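Local coordinates for tyrosine specific protein phosphatase (Trypanosoma cruzi, PDB 4AZ1) that probably removes phosphate groups from tyrosine residues of other proteins, as a member of the classical protein tyrosine phosphatase family, at residues A[48-52]-A[128-132]; A[56-62]-A[76-81]; A[158-162]-A[172-176]. One frame throughout, in Å; residues are numbered along the deposited sequence.

Contact 1: residues A[48-52]-A[128-132]; sequences KNRYL and VKADR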
ATOM      1  N   LYS A  48      -6.490   5.078   7.198  1.00 44.98           N
ATOM      2  CA  LYS A  48      -6.450   4.994   5.743  1.00 44.56           C
ATOM      3  C   LYS A  48      -7.194   6.132   5.080  1.00 35.16           C
ATOM      4  O   LYS A  48      -7.350   6.166   3.854  1.00 33.54           O
ATOM      5  CB  LYS A  48      -6.986   3.642   5.260  1.00 54.31           C
ATOM      6  CG  LYS A  48      -6.055   2.480   5.580  1.00 51.61           C
ATOM      7  CD  LYS A  48      -6.686   1.144   5.234  1.00 56.88           C
ATOM      8  CE  LYS A  48      -5.715  -0.003   5.528  1.00 61.65           C
ATOM      9  NZ  LYS A  48      -6.387  -1.326   5.437  1.00 60.48           N
ATOM     10  N   ASN A  49      -7.668   7.068   5.891  1.00 36.73           N
ATOM     11  CA  ASN A  49      -8.288   8.261   5.338  1.00 38.69           C
ATOM     12  C   ASN A  49      -7.228   9.324   5.075  1.00 39.49           C
ATOM     13  O   ASN A  49      -6.433   9.648   5.967  1.00 35.70           O
ATOM     14  CB  ASN A  49      -9.373   8.770   6.289  1.00 41.88           C
ATOM     15  CG  ASN A  49     -10.565   7.835   6.351  1.00 42.80           C
ATOM     16  OD1 ASN A  49     -10.821   7.086   5.404  1.00 43.95           O
ATOM     17  ND2 ASN A  49     -11.308   7.881   7.453  1.00 43.95           N
ATOM     18  N   ARG A  50      -7.197   9.848   3.852  1.00 32.83           N
ATOM     19  CA  ARG A  50      -6.282  10.928   3.524  1.00 34.57           C
ATOM     20  C   ARG A  50      -6.638  12.206   4.306  1.00 36.22           C
ATOM     21  O   ARG A  50      -5.761  12.933   4.774  1.00 34.65           O
ATOM     22  CB  ARG A  50      -6.293  11.191   2.021  1.00 27.61           C
ATOM     23  CG  ARG A  50      -5.274  12.239   1.552  1.00 29.73           C
ATOM     24  CD  ARG A  50      -5.224  12.354   0.012  1.00 30.52           C
ATOM     25  NE  ARG A  50      -4.677  11.140  -0.605  1.00 34.10           N
ATOM     26  CZ  ARG A  50      -3.379  10.860  -0.695  1.00 33.28           C
ATOM     27  NH1 ARG A  50      -2.481  11.713  -0.227  1.00 29.05           N
ATOM     28  NH2 ARG A  50      -2.967   9.726  -1.259  1.00 32.43           N
ATOM     29  N   TYR A  51      -7.928  12.474   4.451  1.00 30.53           N
ATOM     30  CA  TYR A  51      -8.378  13.647   5.196  1.00 36.40           C
ATOM     31  C   TYR A  51      -9.325  13.200   6.310  1.00 37.57           C
ATOM     32  O   TYR A  51     -10.311  12.503   6.057  1.00 43.50           O
ATOM     33  CB  TYR A  51      -9.072  14.640   4.258  1.00 34.71           C
ATOM     34  CG  TYR A  51      -8.189  15.093   3.116  1.00 37.23           C
ATOM     35  CD1 TYR A  51      -7.262  16.113   3.295  1.00 36.37           C
ATOM     36  CD2 TYR A  51      -8.273  14.493   1.866  1.00 24.70           C
ATOM     37  CE1 TYR A  51      -6.437  16.537   2.252  1.00 32.43           C
ATOM     38  CE2 TYR A  51      -7.450  14.912   0.799  1.00 24.96           C
ATOM     39  CZ  TYR A  51      -6.529  15.930   1.011  1.00 37.16           C
ATOM     40  OH  TYR A  51      -5.703  16.374  -0.010  1.00 36.35           O
ATOM     41  N   LEU A  52      -9.021  13.608   7.533  1.00 43.34           N
ATOM     42  CA  LEU A  52      -9.796  13.189   8.700  1.00 63.39           C
ATOM     43  C   LEU A  52     -11.314  13.427   8.619  1.00 61.87           C
ATOM     44  O   LEU A  52     -12.094  12.571   9.046  1.00 58.76           O
ATOM     45  CB  LEU A  52      -9.213  13.809   9.974  1.00 71.59           C
ATOM     46  CG  LEU A  52      -7.843  13.232  10.356  1.00 70.62           C
ATOM     47  CD1 LEU A  52      -7.403  13.713  11.726  1.00 69.80           C
ATOM     48  CD2 LEU A  52      -7.837  11.698  10.284  1.00 66.41           C
ATOM     49  N   VAL A 128       0.841  17.726  -1.331  1.00 33.26           N
ATOM     50  CA  VAL A 128       0.549  16.378  -1.834  1.00 27.23           C
ATOM     51  C   VAL A 128      -0.944  16.195  -2.065  1.00 30.98           C
ATOM     52  O   VAL A 128      -1.753  16.468  -1.181  1.00 32.46           O
ATOM     53  CB  VAL A 128       1.010  15.267  -0.856  1.00 33.23           C
ATOM     54  CG1 VAL A 128       0.855  13.907  -1.527  1.00 34.87           C
ATOM     55  CG2 VAL A 128       2.470  15.472  -0.414  1.00 28.22           C
ATOM     56  N   LYS A 129      -1.315  15.712  -3.246  1.00 24.06           N
ATOM     57  CA  LYS A 129      -2.709  15.389  -3.538  1.00 23.23           C
ATOM     58  C   LYS A 129      -2.933  13.879  -3.612  1.00 30.80           C
ATOM     59  O   LYS A 129      -4.002  13.385  -3.266  1.00 31.30           O
ATOM     60  CB  LYS A 129      -3.115  16.018  -4.877  1.00 26.67           C
ATOM     61  CG  LYS A 129      -3.104  17.531  -4.870  1.00 35.92           C
ATOM     62  CD  LYS A 129      -4.254  18.052  -4.016  1.00 35.28           C
ATOM     63  CE  LYS A 129      -4.312  19.568  -4.011  1.00 38.90           C
ATOM     64  NZ  LYS A 129      -5.481  20.006  -3.157  1.00 38.90           N
ATOM     65  N   ALA A 130      -1.929  13.148  -4.091  1.00 31.65           N
ATOM     66  CA  ALA A 130      -2.087  11.709  -4.297  1.00 28.08           C
ATOM     67  C   ALA A 130      -0.762  10.963  -4.203  1.00 30.01           C
ATOM     68  O   ALA A 130       0.315  11.571  -4.237  1.00 33.74           O
ATOM     69  CB  ALA A 130      -2.745  11.429  -5.651  1.00 26.17           C
ATOM     70  N   ASP A 131      -0.857   9.639  -4.118  1.00 24.22           N
ATOM     71  CA  ASP A 131       0.320   8.784  -4.051  1.00 30.90           C
ATOM     72  C   ASP A 131       0.315   7.816  -5.223  1.00 33.69           C
ATOM     73  O   ASP A 131      -0.719   7.223  -5.545  1.00 30.00           O
ATOM     74  CB  ASP A 131       0.351   8.013  -2.725  1.00 27.76           C
ATOM     75  CG  ASP A 131       0.694   8.912  -1.537  1.00 37.49           C
ATOM     76  OD1 ASP A 131       1.898   9.168  -1.312  1.00 37.71           O
ATOM     77  OD2 ASP A 131      -0.241   9.358  -0.830  1.00 38.68           O
ATOM     78  N   ARG A 132       1.470   7.670  -5.864  1.00 32.93           N
ATOM     79  CA  ARG A 132       1.590   6.801  -7.035  1.00 31.01           C
ATOM     80  C   ARG A 132       1.242   5.333  -6.751  1.00 32.72           C
ATOM     81  O   ARG A 132       1.721   4.728  -5.773  1.00 31.38           O
ATOM     82  CB  ARG A 132       3.006   6.889  -7.618  1.00 28.31           C
ATOM     83  CG  ARG A 132       3.190   6.049  -8.886  1.00 29.68           C
ATOM     84  CD  ARG A 132       4.535   6.349  -9.545  1.00 31.21           C
ATOM     85  NE  ARG A 132       5.616   6.249  -8.576  1.00 37.76           N
ATOM     86  CZ  ARG A 132       6.174   5.098  -8.196  1.00 52.18           C
ATOM     87  NH1 ARG A 132       5.758   3.945  -8.714  1.00 44.34           N
ATOM     88  NH2 ARG A 132       7.158   5.097  -7.302  1.00 40.63           N
TER
HETATM   89  O   HOH W   1      -2.551  14.288   0.938  1.00 43.06           O
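Arg50 and Ala130 mark the nearest backbone approach, yet their CA atoms remain 8.9 Å apart, so the two irregular pieces of chain meet through a long side chain instead of pairing. Arg50 spans the gap. Its chain leaves the backbone extended and then bends at chi3 (-68°), which swings the guanidinium along the backbone of Lys129 to Asp131. Arg50 NH2 donates to Asp131 OD2 at 2.8 Å in a nearly straight salt bridge (160° at the hydrogen), using the oxygen's anti lone pair. A weak second bond runs from Arg50 NH1 to the same Asp131 OD2 at 3.3 Å, and the guanidinium and carboxylate planes lie 27° apart. The sequence Lys-Asn-Arg-Tyr is characteristic of the phosphotyrosine-recognition loop of classical tyrosine phosphatases, and residues 128-132 probably correspond to the end of the E-loop of relatives; Lys129 forms a salt bridge with Asp196 in the Trp-Pro-Asp motif. Lys129 O and Ala130 CA lie over one face of the Arg50 guanidinium, toward its rim. In the plane of that group, a water accepts from Arg50 NH1 at 2.8 Å and donates to Val128 O at 3.1 Å. With Arg50 NE bonded to Ala95 O, the guanidinium is held against rotation from several sides. Arg50 CG packs over one face of the neighbouring Tyr51 ring, whose OH is hydrogen-bonded to Ser227 OG, the hydroxyl that also binds Lys129 O.

Contact 2: residues A[56-62]-A[76-81]; sequences ANEATLY and YINGNL. With FMT (formic acid), chain H.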
ATOM      1  N   ALA A  56     -16.624   8.542   3.903  1.00 37.57           N
ATOM      2  CA  ALA A  56     -17.549   7.896   2.962  1.00 37.47           C
ATOM      3  C   ALA A  56     -18.834   7.448   3.660  1.00 43.22           C
ATOM      4  O   ALA A  56     -18.760   6.769   4.683  1.00 41.56           O
ATOM      5  CB  ALA A  56     -16.860   6.693   2.321  1.00 35.55           C
ATOM      6  N   ASN A  57     -20.000   7.803   3.107  1.00 42.52           N
ATOM      7  CA  ASN A  57     -21.285   7.347   3.667  1.00 43.19           C
ATOM      8  C   ASN A  57     -21.369   5.834   3.771  1.00 50.46           C
ATOM      9  O   ASN A  57     -21.001   5.128   2.832  1.00 49.42           O
ATOM     10  CB  ASN A  57     -22.480   7.815   2.823  1.00 44.79           C
ATOM     11  CG  ASN A  57     -22.488   9.309   2.588  1.00 45.71           C
ATOM     12  OD1 ASN A  57     -21.449   9.922   2.330  1.00 44.19           O
ATOM     13  ND2 ASN A  57     -23.668   9.903   2.665  1.00 45.76           N
ATOM     14  N   GLU A  58     -21.879   5.343   4.898  1.00 54.07           N
ATOM     15  CA  GLU A  58     -22.003   3.912   5.131  1.00 56.62           C
ATOM     16  C   GLU A  58     -22.939   3.251   4.122  1.00 61.57           C
ATOM     17  O   GLU A  58     -22.632   2.191   3.575  1.00 51.30           O
ATOM     18  CB  GLU A  58     -22.536   3.670   6.547  1.00 53.71           C
ATOM     19  CG  GLU A  58     -22.495   2.221   6.995  1.00 63.51           C
ATOM     20  CD  GLU A  58     -21.075   1.695   7.118  1.00 73.34           C
ATOM     21  OE1 GLU A  58     -20.176   2.484   7.492  1.00 73.98           O
ATOM     22  OE2 GLU A  58     -20.858   0.492   6.850  1.00 68.44           O
ATOM     23  N   ALA A  59     -24.081   3.886   3.876  1.00 59.54           N
ATOM     24  CA  ALA A  59     -25.139   3.299   3.053  1.00 57.79           C
ATOM     25  C   ALA A  59     -24.696   2.942   1.637  1.00 54.14           C
ATOM     26  O   ALA A  59     -25.219   2.002   1.044  1.00 56.14           O
ATOM     27  CB  ALA A  59     -26.335   4.229   3.001  1.00 62.58           C
ATOM     28  N   THR A  60     -23.748   3.706   1.097  1.00 51.57           N
ATOM     29  CA  THR A  60     -23.294   3.506  -0.272  1.00 51.62           C
ATOM     30  C   THR A  60     -21.791   3.214  -0.331  1.00 48.89           C
ATOM     31  O   THR A  60     -21.163   3.325  -1.390  1.00 44.91           O
ATOM     32  CB  THR A  60     -23.617   4.736  -1.139  1.00 45.72           C
ATOM     33  OG1 THR A  60     -22.955   5.883  -0.599  1.00 48.33           O
ATOM     34  CG2 THR A  60     -25.118   4.996  -1.169  1.00 45.65           C
ATOM     35  N   LEU A  61     -21.224   2.832   0.808  1.00 49.74           N
ATOM     36  CA  LEU A  61     -19.795   2.540   0.899  1.00 44.26           C
ATOM     37  C   LEU A  61     -19.401   1.439  -0.094  1.00 48.64           C
ATOM     38  O   LEU A  61     -20.038   0.390  -0.147  1.00 46.16           O
ATOM     39  CB  LEU A  61     -19.440   2.114   2.326  1.00 46.80           C
ATOM     40  CG  LEU A  61     -17.969   1.760   2.576  1.00 43.84           C
ATOM     41  CD1 LEU A  61     -17.108   3.008   2.478  1.00 38.17           C
ATOM     42  CD2 LEU A  61     -17.808   1.121   3.919  1.00 47.95           C
ATOM     43  N   TYR A  62     -18.374   1.687  -0.899  1.00 45.58           N
ATOM     44  CA  TYR A  62     -17.941   0.709  -1.894  1.00 52.22           C
ATOM     45  C   TYR A  62     -16.602   0.110  -1.475  1.00 56.40           C
ATOM     46  O   TYR A  62     -15.719   0.834  -1.010  1.00 60.41           O
ATOM     47  CB  TYR A  62     -17.839   1.351  -3.291  1.00 46.23           C
ATOM     48  CG  TYR A  62     -17.644   0.340  -4.417  1.00 50.24           C
ATOM     49  CD1 TYR A  62     -18.735  -0.311  -4.988  1.00 51.78           C
ATOM     50  CD2 TYR A  62     -16.372   0.039  -4.904  1.00 40.01           C
ATOM     51  CE1 TYR A  62     -18.569  -1.236  -6.013  1.00 52.08           C
ATOM     52  CE2 TYR A  62     -16.196  -0.881  -5.926  1.00 47.91           C
ATOM     53  CZ  TYR A  62     -17.298  -1.516  -6.477  1.00 52.16           C
ATOM     54  OH  TYR A  62     -17.129  -2.435  -7.490  1.00 52.58           O
ATOM     55  N   TYR A  76     -10.536  -1.606   2.622  1.00 60.92           N
ATOM     56  CA  TYR A  76     -11.238  -0.348   2.765  1.00 48.11           C
ATOM     57  C   TYR A  76     -10.703   0.650   1.761  1.00 46.76           C
ATOM     58  O   TYR A  76      -9.487   0.899   1.681  1.00 41.92           O
ATOM     59  CB  TYR A  76     -11.104   0.204   4.191  1.00 49.33           C
ATOM     60  CG  TYR A  76     -11.573   1.643   4.336  1.00 44.71           C
ATOM     61  CD1 TYR A  76     -12.906   1.935   4.580  1.00 40.85           C
ATOM     62  CD2 TYR A  76     -10.676   2.704   4.247  1.00 39.55           C
ATOM     63  CE1 TYR A  76     -13.338   3.238   4.714  1.00 36.33           C
ATOM     64  CE2 TYR A  76     -11.104   4.016   4.384  1.00 39.50           C
ATOM     65  CZ  TYR A  76     -12.435   4.271   4.617  1.00 42.21           C
ATOM     66  OH  TYR A  76     -12.865   5.566   4.754  1.00 46.24           O
ATOM     67  N   ILE A  77     -11.616   1.199   0.971  1.00 39.71           N
ATOM     68  CA  ILE A  77     -11.333   2.413   0.260  1.00 36.82           C
ATOM     69  C   ILE A  77     -12.339   3.448   0.768  1.00 47.30           C
ATOM     70  O   ILE A  77     -13.499   3.117   1.057  1.00 49.66           O
ATOM     71  CB  ILE A  77     -11.378   2.225  -1.269  1.00 47.48           C
ATOM     72  CG1 ILE A  77     -12.812   2.088  -1.768  1.00 39.86           C
ATOM     73  CG2 ILE A  77     -10.521   1.000  -1.687  1.00 35.64           C
ATOM     74  CD1 ILE A  77     -12.982   2.494  -3.234  1.00 43.95           C
ATOM     75  N   ASN A  78     -11.880   4.682   0.948  1.00 42.22           N
ATOM     76  CA  ASN A  78     -12.783   5.780   1.286  1.00 46.52           C
ATOM     77  C   ASN A  78     -13.531   6.132  -0.001  1.00 49.18           C
ATOM     78  O   ASN A  78     -13.103   7.014  -0.757  1.00 51.05           O
ATOM     79  CB  ASN A  78     -11.964   6.968   1.795  1.00 37.93           C
ATOM     80  CG  ASN A  78     -12.814   8.128   2.263  1.00 45.66           C
ATOM     81  OD1 ASN A  78     -13.846   8.450   1.673  1.00 56.11           O
ATOM     82  ND2 ASN A  78     -12.361   8.786   3.323  1.00 42.20           N
ATOM     83  N   GLY A  79     -14.617   5.410  -0.279  1.00 34.37           N
ATOM     84  CA  GLY A  79     -15.305   5.582  -1.550  1.00 40.15           C
ATOM     85  C   GLY A  79     -16.759   5.161  -1.533  1.00 43.23           C
ATOM     86  O   GLY A  79     -17.180   4.375  -0.682  1.00 46.06           O
ATOM     87  N   ASN A  80     -17.534   5.686  -2.479  1.00 38.19           N
ATOM     88  CA  ASN A  80     -18.956   5.373  -2.546  1.00 33.80           C
ATOM     89  C   ASN A  80     -19.402   5.062  -3.963  1.00 39.88           C
ATOM     90  O   ASN A  80     -18.856   5.607  -4.934  1.00 41.93           O
ATOM     91  CB  ASN A  80     -19.788   6.536  -2.011  1.00 41.68           C
ATOM     92  CG  ASN A  80     -19.505   6.833  -0.551  1.00 45.69           C
ATOM     93  OD1 ASN A  80     -18.609   7.621  -0.233  1.00 43.61           O
ATOM     94  ND2 ASN A  80     -20.280   6.217   0.346  1.00 36.17           N
ATOM     95  N   LEU A  81     -20.401   4.191  -4.073  1.00 43.37           N
ATOM     96  CA  LEU A  81     -21.008   3.853  -5.356  1.00 48.42           C
ATOM     97  C   LEU A  81     -21.939   4.985  -5.781  1.00 43.34           C
ATOM     98  O   LEU A  81     -22.888   5.293  -5.080  1.00 39.04           O
ATOM     99  CB  LEU A  81     -21.824   2.558  -5.232  1.00 44.11           C
ATOM    100  CG  LEU A  81     -22.385   1.982  -6.534  1.00 44.09           C
ATOM    101  CD1 LEU A  81     -21.256   1.672  -7.481  1.00 41.94           C
ATOM    102  CD2 LEU A  81     -23.243   0.726  -6.311  1.00 46.89           C
TER
HETATM  103  C   FMT H1306      -8.944   4.929  -1.477  1.00 68.43           C
HETATM  104  O1  FMT H1306      -9.365   4.900  -0.312  1.00 61.87           O
HETATM  105  O2  FMT H1306      -9.628   5.171  -2.485  1.00 57.81           O
HETATM  106  O   HOH W   2     -14.495   0.614   1.633  1.00 45.29           O
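Leu61 and Asn80 face each other as a non-hydrogen-bonded antiparallel pair, a single beta bridge that lays the end of a type I turn (Glu58 to Leu61) along an edge strand, 79-82, of the mixed sheet. Two backbone bonds flank the pair: Tyr62 N to Gly79 O at 2.9 Å (172°), and Leu81 N to Thr60 O, also 2.9 Å. Packing is tightest round the Asn80 side chain, whose amide reaches Asn57 and Thr60. Asn80 ND2 donates to Thr60 OG1 at 2.9 Å, with the hydroxyl tilted from the amide plane, and makes a weak bond to Asn57 O; Asn80 OD1 presses on Ala56 CB at 3.2 Å while accepting from Arg267. Thr60 OG1, set between its backbone N and carbonyl carbon (chi1 60°), also bonds to Gln266 O, so turn and strand share ties to Gln266 and Arg267. Between Tyr62 and Ile77 the backbones stand farther apart and the join is looser: Ile77 CG1 touches Tyr62 O, but a water, 2.9 Å from Tyr62 O and accepting from Ile77 N, replaces direct backbone bonds. Next to Ile77, formic acid, probably from the crystallisation liquor, accepts from Asn78 N through O1 at 2.8 Å.

Contact 3: residues A[158-162]-A[172-176]; sequences GKAYE and RYLIL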
ATOM      1  N   GLY A 158       2.031  -5.173 -24.380  1.00 60.37           N
ATOM      2  CA  GLY A 158       1.611  -5.018 -25.759  1.00 65.66           C
ATOM      3  C   GLY A 158       0.851  -3.730 -25.985  1.00 67.89           C
ATOM      4  O   GLY A 158       0.129  -3.591 -26.972  1.00 68.31           O
ATOM      5  N   LYS A 159       1.015  -2.779 -25.068  1.00 58.98           N
ATOM      6  CA  LYS A 159       0.325  -1.506 -25.177  1.00 54.49           C
ATOM      7  C   LYS A 159       0.995  -0.465 -24.281  1.00 51.26           C
ATOM      8  O   LYS A 159       0.762  -0.445 -23.074  1.00 44.13           O
ATOM      9  CB  LYS A 159      -1.142  -1.692 -24.788  1.00 61.02           C
ATOM     10  CG  LYS A 159      -2.107  -0.742 -25.463  1.00 67.54           C
ATOM     11  CD  LYS A 159      -3.543  -1.177 -25.211  1.00 74.36           C
ATOM     12  CE  LYS A 159      -4.528  -0.201 -25.830  1.00 74.09           C
ATOM     13  NZ  LYS A 159      -5.931  -0.545 -25.476  1.00 77.44           N
ATOM     14  N   ALA A 160       1.812   0.406 -24.875  1.00 50.65           N
ATOM     15  CA  ALA A 160       2.585   1.403 -24.121  1.00 52.93           C
ATOM     16  C   ALA A 160       1.753   2.564 -23.549  1.00 56.73           C
ATOM     17  O   ALA A 160       0.644   2.851 -24.025  1.00 48.80           O
ATOM     18  CB  ALA A 160       3.719   1.944 -24.977  1.00 55.64           C
ATOM     19  N   TYR A 161       2.302   3.232 -22.534  1.00 52.22           N
ATOM     20  CA  TYR A 161       1.667   4.415 -21.952  1.00 56.03           C
ATOM     21  C   TYR A 161       1.489   5.461 -23.045  1.00 53.49           C
ATOM     22  O   TYR A 161       2.381   5.638 -23.871  1.00 49.44           O
ATOM     23  CB  TYR A 161       2.560   5.035 -20.880  1.00 50.02           C
ATOM     24  CG  TYR A 161       2.591   4.353 -19.528  1.00 47.53           C
ATOM     25  CD1 TYR A 161       1.906   3.165 -19.289  1.00 43.88           C
ATOM     26  CD2 TYR A 161       3.329   4.908 -18.483  1.00 37.98           C
ATOM     27  CE1 TYR A 161       1.951   2.551 -18.034  1.00 46.19           C
ATOM     28  CE2 TYR A 161       3.386   4.307 -17.230  1.00 39.40           C
ATOM     29  CZ  TYR A 161       2.699   3.126 -17.012  1.00 46.03           C
ATOM     30  OH  TYR A 161       2.755   2.531 -15.767  1.00 36.02           O
ATOM     31  N   GLU A 162       0.355   6.160 -23.053  1.00 44.95           N
ATOM     32  CA  GLU A 162       0.137   7.225 -24.041  1.00 50.87           C
ATOM     33  C   GLU A 162       0.094   8.590 -23.361  1.00 48.95           C
ATOM     34  O   GLU A 162      -0.582   8.762 -22.349  1.00 44.06           O
ATOM     35  CB  GLU A 162      -1.156   6.982 -24.824  1.00 53.14           C
ATOM     36  CG  GLU A 162      -1.183   5.645 -25.565  1.00 61.56           C
ATOM     37  CD  GLU A 162      -2.535   5.356 -26.201  1.00 74.86           C
ATOM     38  OE1 GLU A 162      -3.434   6.219 -26.097  1.00 82.95           O
ATOM     39  OE2 GLU A 162      -2.698   4.269 -26.800  1.00 77.15           O
ATOM     40  N   ARG A 172      -2.524   4.918 -19.134  1.00 35.87           N
ATOM     41  CA  ARG A 172      -1.670   3.814 -18.715  1.00 39.12           C
ATOM     42  C   ARG A 172      -2.471   2.525 -18.814  1.00 37.19           C
ATOM     43  O   ARG A 172      -3.557   2.411 -18.238  1.00 37.13           O
ATOM     44  CB  ARG A 172      -1.179   4.039 -17.277  1.00 29.82           C
ATOM     45  CG  ARG A 172      -0.418   5.360 -17.081  1.00 29.36           C
ATOM     46  CD  ARG A 172       0.131   5.515 -15.665  1.00 30.99           C
ATOM     47  NE  ARG A 172       0.981   6.698 -15.561  1.00 40.16           N
ATOM     48  CZ  ARG A 172       0.578   7.895 -15.125  1.00 34.31           C
ATOM     49  NH1 ARG A 172      -0.674   8.090 -14.733  1.00 25.73           N
ATOM     50  NH2 ARG A 172       1.440   8.902 -15.082  1.00 36.11           N
ATOM     51  N   TYR A 173      -1.957   1.573 -19.579  1.00 34.50           N
ATOM     52  CA  TYR A 173      -2.623   0.287 -19.737  1.00 37.34           C
ATOM     53  C   TYR A 173      -1.884  -0.690 -18.833  1.00 35.20           C
ATOM     54  O   TYR A 173      -0.679  -0.926 -18.983  1.00 39.03           O
ATOM     55  CB  TYR A 173      -2.638  -0.150 -21.225  1.00 40.51           C
ATOM     56  CG  TYR A 173      -3.253   0.930 -22.095  1.00 40.79           C
ATOM     57  CD1 TYR A 173      -4.639   1.062 -22.204  1.00 38.75           C
ATOM     58  CD2 TYR A 173      -2.453   1.852 -22.760  1.00 40.57           C
ATOM     59  CE1 TYR A 173      -5.208   2.075 -22.967  1.00 39.68           C
ATOM     60  CE2 TYR A 173      -3.010   2.856 -23.532  1.00 45.97           C
ATOM     61  CZ  TYR A 173      -4.388   2.965 -23.627  1.00 52.77           C
ATOM     62  OH  TYR A 173      -4.946   3.964 -24.389  1.00 59.63           O
ATOM     63  N   LEU A 174      -2.622  -1.243 -17.883  1.00 39.12           N
ATOM     64  CA  LEU A 174      -2.021  -1.918 -16.750  1.00 39.43           C
ATOM     65  C   LEU A 174      -2.541  -3.346 -16.602  1.00 39.66           C
ATOM     66  O   LEU A 174      -3.628  -3.691 -17.089  1.00 43.91           O
ATOM     67  CB  LEU A 174      -2.291  -1.097 -15.475  1.00 34.74           C
ATOM     68  CG  LEU A 174      -1.648   0.299 -15.476  1.00 37.61           C
ATOM     69  CD1 LEU A 174      -2.232   1.202 -14.390  1.00 34.23           C
ATOM     70  CD2 LEU A 174      -0.121   0.189 -15.314  1.00 43.39           C
ATOM     71  N   ILE A 175      -1.747  -4.182 -15.949  1.00 39.42           N
ATOM     72  CA  ILE A 175      -2.165  -5.542 -15.650  1.00 38.96           C
ATOM     73  C   ILE A 175      -1.997  -5.811 -14.158  1.00 36.75           C
ATOM     74  O   ILE A 175      -0.887  -5.701 -13.617  1.00 40.71           O
ATOM     75  CB  ILE A 175      -1.366  -6.578 -16.490  1.00 37.24           C
ATOM     76  CG1 ILE A 175      -1.560  -6.311 -17.991  1.00 42.88           C
ATOM     77  CG2 ILE A 175      -1.812  -7.981 -16.162  1.00 42.38           C
ATOM     78  CD1 ILE A 175      -0.766  -7.263 -18.907  1.00 45.76           C
ATOM     79  N   LEU A 176      -3.100  -6.131 -13.485  1.00 34.72           N
ATOM     80  CA  LEU A 176      -3.054  -6.521 -12.079  1.00 37.95           C
ATOM     81  C   LEU A 176      -3.026  -8.030 -11.980  1.00 51.19           C
ATOM     82  O   LEU A 176      -3.796  -8.713 -12.676  1.00 46.24           O
ATOM     83  CB  LEU A 176      -4.277  -5.991 -11.332  1.00 44.37           C
ATOM     84  CG  LEU A 176      -4.125  -4.604 -10.721  1.00 48.63           C
ATOM     85  CD1 LEU A 176      -5.477  -4.064 -10.251  1.00 42.64           C
ATOM     86  CD2 LEU A 176      -3.151  -4.690  -9.568  1.00 50.29           C
TER
HETATM   87  O   HOH W   3       0.758   0.658 -20.735  1.00 43.20           O
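Lys159 O and Tyr173 O are bridged by one water that donates to both, at 2.6 Å to Lys159 O and 2.8 Å to Tyr173 O, linking two backbones that have parted. The side chains of the same two residues also pack together. The Lys159 chain, fully extended beyond CG, runs obliquely over one face of the Tyr173 ring: CE sits above the ring centre, 3.7 Å from the centroid, in a CH-pi contact. Lys159 NZ lies farther off-centre, 4.2 Å from that centroid, as a cation-pi partner. At the ring edge, near its plane, Ala160 O approaches Tyr173 CD2 at 3.5 Å, and Glu162 CG lies in the same plane. A second aromatic contact repeats the principle with the roles exchanged between the segments. Here Arg172 crosses the Tyr161 ring, its CG 3.7 Å from the centroid and only 5° off the normal. The guanidinium stands almost perpendicular to this ring (86°), has Tyr161 CE2 at its own edge, in its plane, and bonds onward to Gln190 and Gln188. Leu174 CD2 abuts the ring's edge near Tyr161 OH, a hydroxyl bonded to Pro135 O. Backbone pairing resumes on both flanks, between Tyr173 and Asp156 and between Glu162 and Arg171. The arrangement is that of an antiparallel beta hairpin, strands 151-164 and 169-177, whose first strand is interrupted by a short looped-out section packed against its partner through aromatic rings.

In the fold
From the N terminus, the chain passes helix 40-44 and reaches 48-52, which opens the loop that contact 1 closes at 128-132. Contact 2 is nested inside that loop: 56-62 folds back on 76-81, tying the irregular region after helix 40-44 to edge strand 79-82. The two contacts touch directly, because Asn49 OD1 probably accepts from both Tyr76 OH and Asn78 ND2. Contact 3 follows in series, joining the strands of one hairpin with only nine residues between its segments. Contacts 2 and 3 both reach the same mixed sheet, their centres about 28 Å apart, whereas contact 1 brings together two loops at the protein surface.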